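Local structure of 4'-phospho-dehydrooxetanocin synthase (Bacillus megaterium, 5UL3) at residues E336-Q341 and A375-D380; G384-E389 and W420-L425; E364-L369 and V414-M419; G54-T59 and V287-L292. The protein catalyses the oxidative ring contraction of dAMP to an oxetane aldehyde in oxetanocin A biosynthesis, using cobalamin, S-adenosylmethionine and a [4Fe-4S] cluster. One frame throughout, in Å; residues are numbered along the deposited sequence. Where two conformers were deposited one is given.

Interaction 1 (E336-Q341 and A375-D380); sequences EQTLKQ and AQRIID
With CG anti to the backbone N (chi1 171°) and the chain extended on to NE, Arg377 reaches from its helix toward Thr338, whose OG1 lies beside its own backbone N (chi1 -62°). The two side chains cross at about a right angle, and Thr338 OG1 stands 3.9 Å from Arg377 NH2 without a hydrogen bond. Each polar end is engaged just ahead of helix 335-351: Thr338 OG1 with the carbonyl of Ser334, Arg377 NH2 with that of Leu333. The next residue, Leu339, carries its methyl CD1 to 4.3 Å from Asp380 O. Both helices also have their own bonds between side chains four residues apart. Gln341 NE2 gives a nearly straight bond of 2.8 Å to Gln337 OE1, on a lone pair in the carbonyl plane; Gln376 NE2 meets Asp380 OD1 at 2.8 Å from above the carboxylate plane. Helices 335-351 and 374-386 are successive in the partial TIM barrel of the radical SAM domain, with Thr338 CA and Ile378 CA, the nearest pair, 10.2 Å apart. The chemistry implies a loose contact through side chains, the arginine bonded to the loop ahead of the other helix and only packed against the helix itself.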
loop_
_atom_site.group_PDB
_atom_site.type_symbol
_atom_site.label_atom_id
_atom_site.label_comp_id
_atom_site.label_asym_id
_atom_site.label_seq_id
_atom_site.Cartn_x
_atom_site.Cartn_y
_atom_site.Cartn_z
ATOM N N GLU A 336 4.470 17.218 -13.740
ATOM C CA GLU A 336 4.387 16.752 -15.121
ATOM C C GLU A 336 4.445 15.238 -15.175
ATOM O O GLU A 336 3.642 14.594 -15.858
ATOM C CB GLU A 336 5.519 17.365 -15.949
ATOM C CG GLU A 336 5.575 16.901 -17.393
ATOM C CD GLU A 336 6.743 17.521 -18.151
ATOM O OE1 GLU A 336 7.762 16.829 -18.364
ATOM O OE2 GLU A 336 6.646 18.711 -18.510
ATOM N N GLN A 337 5.374 14.649 -14.424
ATOM C CA GLN A 337 5.544 13.206 -14.438
ATOM C C GLN A 337 4.355 12.489 -13.803
ATOM O O GLN A 337 3.890 11.467 -14.320
ATOM C CB GLN A 337 6.838 12.849 -13.712
ATOM C CG GLN A 337 7.160 11.401 -13.739
ATOM C CD GLN A 337 7.479 10.897 -15.140
ATOM O OE1 GLN A 337 7.432 9.697 -15.394
ATOM N NE2 GLN A 337 7.823 11.812 -16.047
ATOM N N THR A 338 3.889 12.988 -12.655
ATOM C CA THR A 338 2.670 12.467 -12.027
ATOM C C THR A 338 1.528 12.394 -13.049
ATOM O O THR A 338 0.840 11.374 -13.163
ATOM C CB THR A 338 2.279 13.341 -10.827
ATOM O OG1 THR A 338 3.325 13.302 -9.848
ATOM C CG2 THR A 338 0.985 12.817 -10.156
ATOM N N LEU A 339 1.332 13.465 -13.815
ATOM C CA LEU A 339 0.216 13.489 -14.761
ATOM C C LEU A 339 0.456 12.535 -15.923
ATOM O O LEU A 339 -0.487 11.892 -16.413
ATOM C CB LEU A 339 -0.013 14.920 -15.254
ATOM C CG LEU A 339 -0.558 15.873 -14.176
ATOM C CD1 LEU A 339 -0.578 17.335 -14.631
ATOM C CD2 LEU A 339 -1.948 15.419 -13.710
ATOM N N LYS A 340 1.712 12.420 -16.372
ATOM C CA LYS A 340 2.036 11.468 -17.430
ATOM C C LYS A 340 1.802 10.035 -16.967
ATOM O O LYS A 340 1.183 9.229 -17.677
ATOM C CB LYS A 340 3.492 11.632 -17.878
ATOM C CG LYS A 340 3.958 10.417 -18.709
ATOM C CD LYS A 340 5.460 10.391 -18.899
ATOM C CE LYS A 340 5.903 9.277 -19.842
ATOM N NZ LYS A 340 5.613 7.894 -19.333
ATOM N N GLN A 341 2.301 9.691 -15.777
ATOM C CA GLN A 341 2.153 8.321 -15.304
ATOM C C GLN A 341 0.686 7.986 -15.055
ATOM O O GLN A 341 0.241 6.867 -15.335
ATOM C CB GLN A 341 2.992 8.104 -14.034
ATOM C CG GLN A 341 4.506 8.196 -14.350
ATOM C CD GLN A 341 5.389 7.681 -13.232
ATOM O OE1 GLN A 341 4.979 6.842 -12.427
ATOM N NE2 GLN A 341 6.624 8.176 -13.189
ATOM N N ALA A 375 1.306 22.371 -1.172
ATOM C CA ALA A 375 -0.116 22.488 -1.490
ATOM C C ALA A 375 -0.329 22.923 -2.936
ATOM O O ALA A 375 -1.264 22.446 -3.596
ATOM C CB ALA A 375 -0.808 23.450 -0.527
ATOM N N GLN A 376 0.534 23.813 -3.459
ATOM C CA GLN A 376 0.376 24.226 -4.849
ATOM C C GLN A 376 0.705 23.088 -5.806
ATOM O O GLN A 376 0.106 22.989 -6.879
ATOM C CB GLN A 376 1.247 25.451 -5.150
ATOM C CG GLN A 376 0.955 26.061 -6.524
ATOM C CD GLN A 376 -0.493 26.508 -6.651
ATOM O OE1 GLN A 376 -1.032 27.154 -5.750
ATOM N NE2 GLN A 376 -1.137 26.149 -7.757
ATOM N N ARG A 377 1.645 22.217 -5.434
ATOM C CA ARG A 377 1.907 21.037 -6.247
ATOM C C ARG A 377 0.661 20.157 -6.361
ATOM O O ARG A 377 0.344 19.653 -7.446
ATOM C CB ARG A 377 3.069 20.251 -5.646
ATOM C CG ARG A 377 3.288 18.899 -6.284
ATOM C CD ARG A 377 4.554 18.236 -5.787
ATOM N NE ARG A 377 4.670 16.861 -6.261
ATOM C CZ ARG A 377 4.012 15.829 -5.735
ATOM N NH1 ARG A 377 3.169 16.012 -4.713
ATOM N NH2 ARG A 377 4.196 14.606 -6.226
ATOM N N ILE A 378 -0.043 19.944 -5.249
ATOM C CA ILE A 378 -1.253 19.121 -5.301
ATOM C C ILE A 378 -2.314 19.798 -6.165
ATOM O O ILE A 378 -2.975 19.152 -6.988
ATOM C CB ILE A 378 -1.767 18.836 -3.876
ATOM C CG1 ILE A 378 -0.717 18.071 -3.047
ATOM C CG2 ILE A 378 -3.108 18.062 -3.923
ATOM C CD1 ILE A 378 -0.297 16.714 -3.622
ATOM N N ILE A 379 -2.493 21.110 -5.990
ATOM C CA ILE A 379 -3.487 21.834 -6.775
ATOM C C ILE A 379 -3.167 21.735 -8.262
ATOM O O ILE A 379 -4.066 21.520 -9.083
ATOM C CB ILE A 379 -3.592 23.294 -6.292
ATOM C CG1 ILE A 379 -4.281 23.314 -4.919
ATOM C CG2 ILE A 379 -4.361 24.130 -7.312
ATOM C CD1 ILE A 379 -4.180 24.646 -4.182
ATOM N N ASP A 380 -1.877 21.811 -8.627
ATOM C CA ASP A 380 -1.481 21.646 -10.032
ATOM C C ASP A 380 -1.789 20.239 -10.563
ATOM O O ASP A 380 -2.224 20.081 -11.713
ATOM C CB ASP A 380 0.014 21.955 -10.198
ATOM C CG ASP A 380 0.336 23.437 -9.996
ATOM O OD1 ASP A 380 -0.605 24.226 -9.782
ATOM O OD2 ASP A 380 1.531 23.807 -10.041
#

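Interaction 2 (G384-E389 and W420-L425)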
loop_
_atom_site.group_PDB
_atom_site.type_symbol
_atom_site.label_atom_id
_atom_site.label_comp_id
_atom_site.label_asym_id
_atom_site.label_seq_id
_atom_site.Cartn_x
_atom_site.Cartn_y
_atom_site.Cartn_z
ATOM N N GLY A 384 -4.494 19.381 -13.513
ATOM C CA GLY A 384 -4.214 18.495 -14.631
ATOM C C GLY A 384 -5.255 17.402 -14.792
ATOM O O GLY A 384 -5.665 17.083 -15.911
ATOM N N LEU A 385 -5.690 16.804 -13.679
ATOM C CA LEU A 385 -6.731 15.781 -13.740
ATOM C C LEU A 385 -8.041 16.366 -14.243
ATOM O O LEU A 385 -8.798 15.699 -14.962
ATOM C CB LEU A 385 -6.926 15.145 -12.357
ATOM C CG LEU A 385 -5.783 14.238 -11.892
ATOM C CD1 LEU A 385 -6.037 13.723 -10.480
ATOM C CD2 LEU A 385 -5.650 13.063 -12.856
ATOM N N LEU A 386 -8.326 17.615 -13.869
ATOM C CA LEU A 386 -9.575 18.248 -14.259
ATOM C C LEU A 386 -9.590 18.601 -15.743
ATOM O O LEU A 386 -10.668 18.840 -16.296
ATOM C CB LEU A 386 -9.811 19.485 -13.391
ATOM C CG LEU A 386 -10.170 19.175 -11.926
ATOM C CD1 LEU A 386 -10.068 20.427 -11.059
ATOM C CD2 LEU A 386 -11.569 18.571 -11.847
ATOM N N LYS A 387 -8.422 18.639 -16.393
ATOM C CA LYS A 387 -8.345 18.856 -17.832
ATOM C C LYS A 387 -8.620 17.595 -18.631
ATOM O O LYS A 387 -8.842 17.689 -19.843
ATOM C CB LYS A 387 -6.967 19.403 -18.225
ATOM C CG LYS A 387 -6.743 20.839 -17.845
ATOM C CD LYS A 387 -5.298 21.248 -18.071
ATOM C CE LYS A 387 -4.996 22.553 -17.361
ATOM N NZ LYS A 387 -3.556 22.925 -17.476
ATOM N N ARG A 388 -8.609 16.426 -17.997
ATOM C CA ARG A 388 -8.845 15.189 -18.718
ATOM C C ARG A 388 -10.290 15.127 -19.201
ATOM O O ARG A 388 -11.182 15.793 -18.670
ATOM C CB ARG A 388 -8.534 13.980 -17.833
ATOM C CG ARG A 388 -7.084 13.942 -17.329
ATOM C CD ARG A 388 -6.856 12.716 -16.463
ATOM N NE ARG A 388 -7.106 11.501 -17.231
ATOM C CZ ARG A 388 -6.246 10.992 -18.111
ATOM N NH1 ARG A 388 -5.071 11.587 -18.327
ATOM N NH2 ARG A 388 -6.557 9.889 -18.777
ATOM N N GLU A 389 -10.518 14.299 -20.219
ATOM C CA GLU A 389 -11.867 14.170 -20.758
ATOM C C GLU A 389 -12.769 13.364 -19.829
ATOM O O GLU A 389 -13.935 13.719 -19.640
ATOM C CB GLU A 389 -11.819 13.538 -22.147
ATOM C CG GLU A 389 -13.178 13.184 -22.718
ATOM C CD GLU A 389 -13.068 12.371 -23.991
ATOM O OE1 GLU A 389 -12.029 12.482 -24.679
ATOM O OE2 GLU A 389 -14.012 11.612 -24.300
ATOM N N TRP A 420 -7.491 20.743 -0.367
ATOM C CA TRP A 420 -8.347 19.575 -0.192
ATOM C C TRP A 420 -9.598 19.667 -1.061
ATOM O O TRP A 420 -10.085 18.644 -1.567
ATOM C CB TRP A 420 -8.708 19.422 1.287
ATOM C CG TRP A 420 -7.639 18.718 2.064
ATOM C CD1 TRP A 420 -6.613 19.294 2.796
ATOM C CD2 TRP A 420 -7.454 17.300 2.163
ATOM N NE1 TRP A 420 -5.822 18.310 3.348
ATOM C CE2 TRP A 420 -6.317 17.080 2.977
ATOM C CE3 TRP A 420 -8.144 16.190 1.646
ATOM C CZ2 TRP A 420 -5.862 15.797 3.288
ATOM C CZ3 TRP A 420 -7.682 14.920 1.954
ATOM C CH2 TRP A 420 -6.551 14.735 2.770
ATOM N N HIS A 421 -10.129 20.875 -1.252
ATOM C CA HIS A 421 -11.271 21.035 -2.147
ATOM C C HIS A 421 -10.896 20.645 -3.566
ATOM O O HIS A 421 -11.652 19.934 -4.239
ATOM C CB HIS A 421 -11.792 22.471 -2.107
ATOM C CG HIS A 421 -13.015 22.692 -2.948
ATOM N ND1 HIS A 421 -13.159 23.787 -3.774
ATOM C CD2 HIS A 421 -14.150 21.965 -3.085
ATOM C CE1 HIS A 421 -14.326 23.721 -4.390
ATOM N NE2 HIS A 421 -14.951 22.630 -3.985
ATOM N N TYR A 422 -9.723 21.089 -4.035
ATOM C CA TYR A 422 -9.252 20.675 -5.353
ATOM C C TYR A 422 -9.113 19.163 -5.436
ATOM O O TYR A 422 -9.403 18.570 -6.482
ATOM C CB TYR A 422 -7.916 21.345 -5.688
ATOM C CG TYR A 422 -8.086 22.648 -6.447
ATOM C CD1 TYR A 422 -8.304 23.832 -5.776
ATOM C CD2 TYR A 422 -8.076 22.675 -7.834
ATOM C CE1 TYR A 422 -8.477 25.022 -6.457
ATOM C CE2 TYR A 422 -8.249 23.864 -8.533
ATOM C CZ TYR A 422 -8.447 25.033 -7.831
ATOM O OH TYR A 422 -8.619 26.226 -8.492
ATOM N N CYS A 423 -8.638 18.520 -4.360
ATOM C CA CYS A 423 -8.584 17.059 -4.355
ATOM C C CYS A 423 -9.976 16.464 -4.546
ATOM O O CYS A 423 -10.166 15.545 -5.348
ATOM C CB CYS A 423 -7.979 16.549 -3.054
ATOM S SG CYS A 423 -6.208 16.847 -2.946
ATOM N N ALA A 424 -10.965 16.980 -3.814
ATOM C CA ALA A 424 -12.330 16.487 -3.987
ATOM C C ALA A 424 -12.822 16.703 -5.417
ATOM O O ALA A 424 -13.415 15.800 -6.028
ATOM C CB ALA A 424 -13.266 17.165 -2.987
ATOM N N LEU A 425 -12.604 17.904 -5.959
ATOM C CA LEU A 425 -13.038 18.195 -7.323
ATOM C C LEU A 425 -12.415 17.229 -8.318
ATOM O O LEU A 425 -13.065 16.816 -9.287
ATOM C CB LEU A 425 -12.681 19.631 -7.707
ATOM C CG LEU A 425 -13.433 20.764 -7.007
ATOM C CD1 LEU A 425 -12.877 22.106 -7.453
ATOM C CD2 LEU A 425 -14.914 20.676 -7.334
#
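Leu386 projects its CB toward the helix that carries Tyr422 and Leu425, and with CG anti to its carbonyl carbon (chi1 -71°) the branch continues in that direction. CG already stands 4.6 Å from Leu425 O, and beyond it the two methyls part. CD2 takes the closer approach, 3.4 Å from Leu425 O and 3.9 Å from Leu425 C, so that a methyl rests on the backbone carbonyl near the end of helix 410-426 in plain van der Waals contact. CD1 touches two side chains, 4.3 Å from Leu425 CB and 4.4 Å from Tyr422 CD2, meeting the tyrosine ring obliquely. Two outer helices of the partial TIM barrel, 374-386 and 410-426, are thus joined at their C-terminal ends, after the chain between them has passed through the parallel strand 393-398. Further back on helix 374-386, Tyr422 also packs on Ile379, Cys382 and Glu383. Leu425 turns its own tip elsewhere: its CD1 lies 3.7 Å above the plane of the His421 ring, offset toward the rim, while His421 ND1 is hydrogen-bonded to Tyr510 OH. Two residues on from Leu386, Arg388 forms a salt bridge with Asp343 of helix 335-351. Leu386 and Leu425 both lie at the protein surface.

Interaction 3 (E364-L369 and V414-M419)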
loop_
_atom_site.group_PDB
_atom_site.type_symbol
_atom_site.label_atom_id
_atom_site.label_comp_id
_atom_site.label_asym_id
_atom_site.label_seq_id
_atom_site.Cartn_x
_atom_site.Cartn_y
_atom_site.Cartn_z
ATOM N N GLU A 364 2.556 9.422 2.149
ATOM C CA GLU A 364 2.278 10.839 2.400
ATOM C C GLU A 364 2.050 11.495 1.041
ATOM O O GLU A 364 2.994 11.970 0.395
ATOM C CB GLU A 364 3.428 11.506 3.160
ATOM C CG GLU A 364 3.224 12.994 3.390
ATOM C CD GLU A 364 4.365 13.647 4.161
ATOM O OE1 GLU A 364 5.485 13.086 4.206
ATOM O OE2 GLU A 364 4.124 14.731 4.732
ATOM N N PHE A 365 0.782 11.555 0.626
ATOM C CA PHE A 365 0.460 12.111 -0.684
ATOM C C PHE A 365 0.744 13.611 -0.741
ATOM O O PHE A 365 1.254 14.112 -1.749
ATOM C CB PHE A 365 -1.008 11.820 -1.014
ATOM C CG PHE A 365 -1.444 12.326 -2.358
ATOM C CD1 PHE A 365 -0.928 11.772 -3.527
ATOM C CD2 PHE A 365 -2.397 13.330 -2.464
ATOM C CE1 PHE A 365 -1.351 12.231 -4.772
ATOM C CE2 PHE A 365 -2.835 13.789 -3.715
ATOM C CZ PHE A 365 -2.299 13.246 -4.869
ATOM N N ILE A 366 0.453 14.344 0.339
ATOM C CA ILE A 366 0.543 15.807 0.281
ATOM C C ILE A 366 1.972 16.287 0.519
ATOM O O ILE A 366 2.511 17.095 -0.252
ATOM C CB ILE A 366 -0.435 16.434 1.287
ATOM C CG1 ILE A 366 -1.863 16.009 0.943
ATOM C CG2 ILE A 366 -0.316 17.946 1.272
ATOM C CD1 ILE A 366 -2.808 16.260 2.054
ATOM N N GLY A 367 2.607 15.811 1.575
ATOM C CA GLY A 367 4.024 16.089 1.745
ATOM C C GLY A 367 4.323 17.460 2.339
ATOM O O GLY A 367 3.447 18.204 2.808
ATOM N N GLU A 368 5.619 17.772 2.340
ATOM C CA GLU A 368 6.153 19.025 2.862
ATOM C C GLU A 368 7.438 19.320 2.111
ATOM O O GLU A 368 8.302 18.445 2.003
ATOM C CB GLU A 368 6.453 18.963 4.370
ATOM C CG GLU A 368 5.262 19.120 5.297
ATOM C CD GLU A 368 5.669 19.416 6.738
ATOM O OE1 GLU A 368 6.745 20.019 6.950
ATOM O OE2 GLU A 368 4.912 19.047 7.664
ATOM N N LEU A 369 7.561 20.537 1.608
ATOM C CA LEU A 369 8.764 20.970 0.919
ATOM C C LEU A 369 9.440 22.100 1.693
ATOM O O LEU A 369 8.761 22.890 2.357
ATOM C CB LEU A 369 8.426 21.446 -0.499
ATOM C CG LEU A 369 7.919 20.302 -1.376
ATOM C CD1 LEU A 369 7.284 20.804 -2.662
ATOM C CD2 LEU A 369 9.063 19.328 -1.664
ATOM N N VAL A 414 -6.318 27.904 5.612
ATOM C CA VAL A 414 -7.300 28.210 4.576
ATOM C C VAL A 414 -6.800 27.757 3.204
ATOM O O VAL A 414 -7.578 27.239 2.392
ATOM C CB VAL A 414 -7.665 29.707 4.600
ATOM C CG1 VAL A 414 -8.587 30.042 3.429
ATOM C CG2 VAL A 414 -8.363 30.046 5.924
ATOM N N GLU A 415 -5.508 27.935 2.926
ATOM C CA GLU A 415 -4.956 27.421 1.675
ATOM C C GLU A 415 -4.956 25.895 1.659
ATOM O O GLU A 415 -5.118 25.285 0.596
ATOM C CB GLU A 415 -3.541 27.974 1.458
ATOM C CG GLU A 415 -2.917 27.646 0.096
ATOM C CD GLU A 415 -3.624 28.329 -1.071
ATOM O OE1 GLU A 415 -3.777 27.688 -2.131
ATOM O OE2 GLU A 415 -4.026 29.504 -0.930
ATOM N N ARG A 416 -4.799 25.267 2.826
ATOM C CA ARG A 416 -4.891 23.818 2.913
ATOM C C ARG A 416 -6.305 23.341 2.589
ATOM O O ARG A 416 -6.483 22.350 1.868
ATOM C CB ARG A 416 -4.460 23.370 4.308
ATOM C CG ARG A 416 -4.063 21.925 4.428
ATOM C CD ARG A 416 -3.321 21.439 3.179
ATOM N NE ARG A 416 -1.946 21.921 3.080
ATOM C CZ ARG A 416 -0.885 21.255 3.534
ATOM N NH1 ARG A 416 -1.033 20.091 4.145
ATOM N NH2 ARG A 416 0.327 21.753 3.380
ATOM N N LEU A 417 -7.325 24.043 3.101
ATOM C CA LEU A 417 -8.706 23.684 2.776
ATOM C C LEU A 417 -8.969 23.824 1.280
ATOM O O LEU A 417 -9.617 22.961 0.672
ATOM C CB LEU A 417 -9.678 24.549 3.581
ATOM C CG LEU A 417 -11.155 24.274 3.313
ATOM C CD1 LEU A 417 -11.512 22.860 3.747
ATOM C CD2 LEU A 417 -12.006 25.308 4.051
ATOM N N LYS A 418 -8.453 24.893 0.663
ATOM C CA LYS A 418 -8.569 25.023 -0.789
ATOM C C LYS A 418 -7.946 23.830 -1.510
ATOM O O LYS A 418 -8.530 23.289 -2.458
ATOM C CB LYS A 418 -7.918 26.325 -1.259
ATOM C CG LYS A 418 -7.854 26.440 -2.778
ATOM C CD LYS A 418 -7.287 27.803 -3.233
ATOM C CE LYS A 418 -7.249 27.878 -4.763
ATOM N NZ LYS A 418 -6.410 29.016 -5.273
ATOM N N MET A 419 -6.762 23.401 -1.073
ATOM C CA MET A 419 -6.106 22.251 -1.694
ATOM C C MET A 419 -6.961 20.995 -1.565
ATOM O O MET A 419 -7.141 20.243 -2.535
ATOM C CB MET A 419 -4.727 22.024 -1.058
ATOM C CG MET A 419 -3.905 20.896 -1.714
ATOM S SD MET A 419 -2.824 20.105 -0.492
ATOM C CE MET A 419 -4.062 19.265 0.480
HETATM O O HOH W 1 1.397 18.120 4.644
#
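Ile366 faces Met419 from a non-regular loop, with Ile366 CA and Met419 CA 9.5 Å apart, and the loop then turns at Gly367, whose positive phi (81°, psi -172°) would jam a side chain against the carbonyl O of Ile366. The two branches of the isoleucine divide the contact. CD1 meets the methyl Met419 CE at 3.6 Å, with CG1 a little farther from it. CG2, placed anti to the backbone N, lies 3.8 Å from Met419 SD and reaches the guanidinium of Arg416, sitting over one face of it at 3.7 Å from NH1. Met419 curls to present both sulfur and methyl, its chi2 of -149° well off a staggered value. Arg416 is likewise bent, at chi2 and chi3, which brings one face of the guanidinium against CG2. At the edge of that group, in its plane, a water accepts from Arg416 NH1 at 3.2 Å and donates to Gly367 O at 2.8 Å. NH1 also bonds to the carbonyl of Ser402. One face thus serves apolar packing while the edge ties loop to helix through water. The loop follows strand 357-360 of the partial TIM barrel and leads to helix 374-386, with the side chain of Ile366 about 11 Å from the iron-sulfur cluster; Glu364, two residues before Ile366, forms a salt bridge with Arg399 of the cluster pocket. Helix 410-426 has other neighbours too: Met419 packs also on Ile378 of helix 374-386, and Leu417 on Leu513 of helix 510-519.

Interaction 4 (G54-T59 and V287-L292); sequences GETDNT and VPTPSL
Van der Waals contact across the two loops is made chiefly by Glu55, whose carboxylate lies against the ring of Pro288, with OE2 3.3 Å from Pro288 CB. The methyl Thr56 CG2 meets Thr289 CB at 4.3 Å. No direct hydrogen bond crosses; instead a water donates both to Glu55 OE1 and to Thr289 O, each at 2.6 Å. Within 54-59, hydrogen bonds hold that carboxylate in place. CG of Glu55 lies between its backbone N and carbonyl carbon (chi1 50°) and the chain bends again at chi2, folding the acid back over its own turn. There Thr56 OG1 donates to Glu55 OE1 at 2.7 Å and Asn58 ND2 to Glu55 OE2 at 2.9 Å, both from one side of the carboxylate plane, the side away from Pro288 and the water. Asn58 OD1 in turn accepts from Glu55 N at 2.9 Å. Charge enters from helix 335-351: Lys340 NZ bonds to Thr56 OG1 and weakly to Thr289 OG1, which is also hydrogen-bonded to Asp344. The backbone bond from Asn58 N to Glu55 O closes a type II' beta turn between antiparallel strands 49-53 and 60-64. This beta-hairpin loop belongs to a four-stranded sheet early in the chain, consistent with the N-terminal domain, and docks near the cobalamin site: the Pro288 side chain is about 7 Å from that of cobalamin-binding Glu242.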
loop_
_atom_site.group_PDB
_atom_site.type_symbol
_atom_site.label_atom_id
_atom_site.label_comp_id
_atom_site.label_asym_id
_atom_site.label_seq_id
_atom_site.Cartn_x
_atom_site.Cartn_y
_atom_site.Cartn_z
ATOM N N GLY A 54 13.975 0.505 -23.373
ATOM C CA GLY A 54 13.247 1.729 -23.084
ATOM C C GLY A 54 11.820 1.371 -22.678
ATOM O O GLY A 54 11.458 0.206 -22.590
ATOM N N GLU A 55 11.006 2.405 -22.445
ATOM C CA GLU A 55 9.613 2.210 -22.044
ATOM C C GLU A 55 8.823 3.471 -22.363
ATOM O O GLU A 55 9.390 4.554 -22.504
ATOM C CB GLU A 55 9.502 1.848 -20.552
ATOM C CG GLU A 55 10.268 2.793 -19.626
ATOM C CD GLU A 55 9.548 4.121 -19.410
ATOM O OE1 GLU A 55 8.302 4.139 -19.279
ATOM O OE2 GLU A 55 10.219 5.166 -19.373
ATOM N N THR A 56 7.489 3.308 -22.467
ATOM C CA THR A 56 6.540 4.366 -22.842
ATOM C C THR A 56 7.120 5.388 -23.824
ATOM O O THR A 56 7.247 5.091 -25.016
ATOM C CB THR A 56 5.955 5.083 -21.605
ATOM O OG1 THR A 56 6.959 5.810 -20.881
ATOM C CG2 THR A 56 5.284 4.061 -20.667
ATOM N N ASP A 57 7.461 6.586 -23.355
ATOM C CA ASP A 57 7.851 7.677 -24.243
ATOM C C ASP A 57 9.327 7.647 -24.646
ATOM O O ASP A 57 9.819 8.649 -25.173
ATOM C CB ASP A 57 7.512 9.030 -23.623
ATOM C CG ASP A 57 8.329 9.349 -22.374
ATOM O OD1 ASP A 57 9.023 8.467 -21.826
ATOM O OD2 ASP A 57 8.251 10.510 -21.930
ATOM N N ASN A 58 10.024 6.526 -24.442
ATOM C CA ASN A 58 11.411 6.433 -24.881
ATOM C C ASN A 58 11.727 5.042 -25.406
ATOM O O ASN A 58 12.905 4.702 -25.589
ATOM C CB ASN A 58 12.375 6.826 -23.735
ATOM C CG ASN A 58 12.168 5.997 -22.485
ATOM O OD1 ASN A 58 12.606 4.847 -22.401
ATOM N ND2 ASN A 58 11.513 6.593 -21.485
ATOM N N THR A 59 10.701 4.234 -25.672
ATOM C CA THR A 59 10.919 2.894 -26.181
ATOM C C THR A 59 11.722 2.953 -27.481
ATOM O O THR A 59 11.488 3.810 -28.338
ATOM C CB THR A 59 9.577 2.195 -26.414
ATOM O OG1 THR A 59 8.764 2.334 -25.231
ATOM C CG2 THR A 59 9.800 0.715 -26.669
ATOM N N VAL A 287 12.398 7.391 -12.067
ATOM C CA VAL A 287 11.527 6.227 -11.956
ATOM C C VAL A 287 10.277 6.515 -12.786
ATOM O O VAL A 287 9.463 7.382 -12.417
ATOM C CB VAL A 287 11.182 5.897 -10.497
ATOM C CG1 VAL A 287 10.265 4.694 -10.440
ATOM C CG2 VAL A 287 12.462 5.578 -9.717
ATOM N N PRO A 288 10.106 5.851 -13.934
ATOM C CA PRO A 288 8.963 6.153 -14.803
ATOM C C PRO A 288 7.745 5.327 -14.424
ATOM O O PRO A 288 7.758 4.588 -13.435
ATOM C CB PRO A 288 9.479 5.760 -16.197
ATOM C CG PRO A 288 10.339 4.533 -15.890
ATOM C CD PRO A 288 10.953 4.780 -14.493
ATOM N N THR A 289 6.682 5.460 -15.219
ATOM C CA THR A 289 5.482 4.625 -15.136
ATOM C C THR A 289 5.824 3.182 -14.778
ATOM O O THR A 289 6.695 2.595 -15.421
ATOM C CB THR A 289 4.756 4.652 -16.488
ATOM O OG1 THR A 289 4.536 6.011 -16.889
ATOM C CG2 THR A 289 3.410 3.875 -16.411
ATOM N N PRO A 290 5.190 2.567 -13.774
ATOM C CA PRO A 290 5.456 1.151 -13.509
ATOM C C PRO A 290 5.195 0.312 -14.751
ATOM O O PRO A 290 4.319 0.627 -15.563
ATOM C CB PRO A 290 4.455 0.797 -12.400
ATOM C CG PRO A 290 3.404 1.838 -12.511
ATOM C CD PRO A 290 4.110 3.082 -12.918
ATOM N N SER A 291 5.953 -0.769 -14.878
ATOM C CA SER A 291 5.765 -1.663 -16.014
ATOM C C SER A 291 4.382 -2.298 -15.931
ATOM O O SER A 291 3.900 -2.623 -14.845
ATOM C CB SER A 291 6.852 -2.742 -16.026
ATOM O OG SER A 291 8.131 -2.135 -16.265
ATOM N N LEU A 292 3.745 -2.493 -17.085
ATOM C CA LEU A 292 2.349 -2.936 -17.110
ATOM C C LEU A 292 2.183 -4.351 -17.664
ATOM O O LEU A 292 1.056 -4.751 -18.006
ATOM C CB LEU A 292 1.496 -1.938 -17.896
ATOM C CG LEU A 292 1.514 -0.515 -17.322
ATOM C CD1 LEU A 292 0.787 0.475 -18.225
ATOM C CD2 LEU A 292 0.917 -0.485 -15.914
HETATM O O HOH W 2 7.064 2.228 -18.001
#

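Interactions 1, 2 and 3 lie together in the partial TIM barrel, with interactions 1 and 2 sharing helix 374-386 and interactions 2 and 3 sharing helix 410-426. Interaction 3 is buried and nearest the iron-sulfur cluster, interaction 1 is partly buried, and interaction 2 is at the surface. They interlock: Ile378 packs on Cys423, and Trp420 CZ2 reaches Ile366 CD1 at 3.3 Å. Apolar contact dominates interaction 2, whereas interaction 3 adds a water bridge and interaction 1 sends its polar ends to outside carbonyls. Interaction 4, partly buried and also water-bridged, joins two loops; it touches interaction 1 through Lys340 and Gln341 but not interactions 2 and 3.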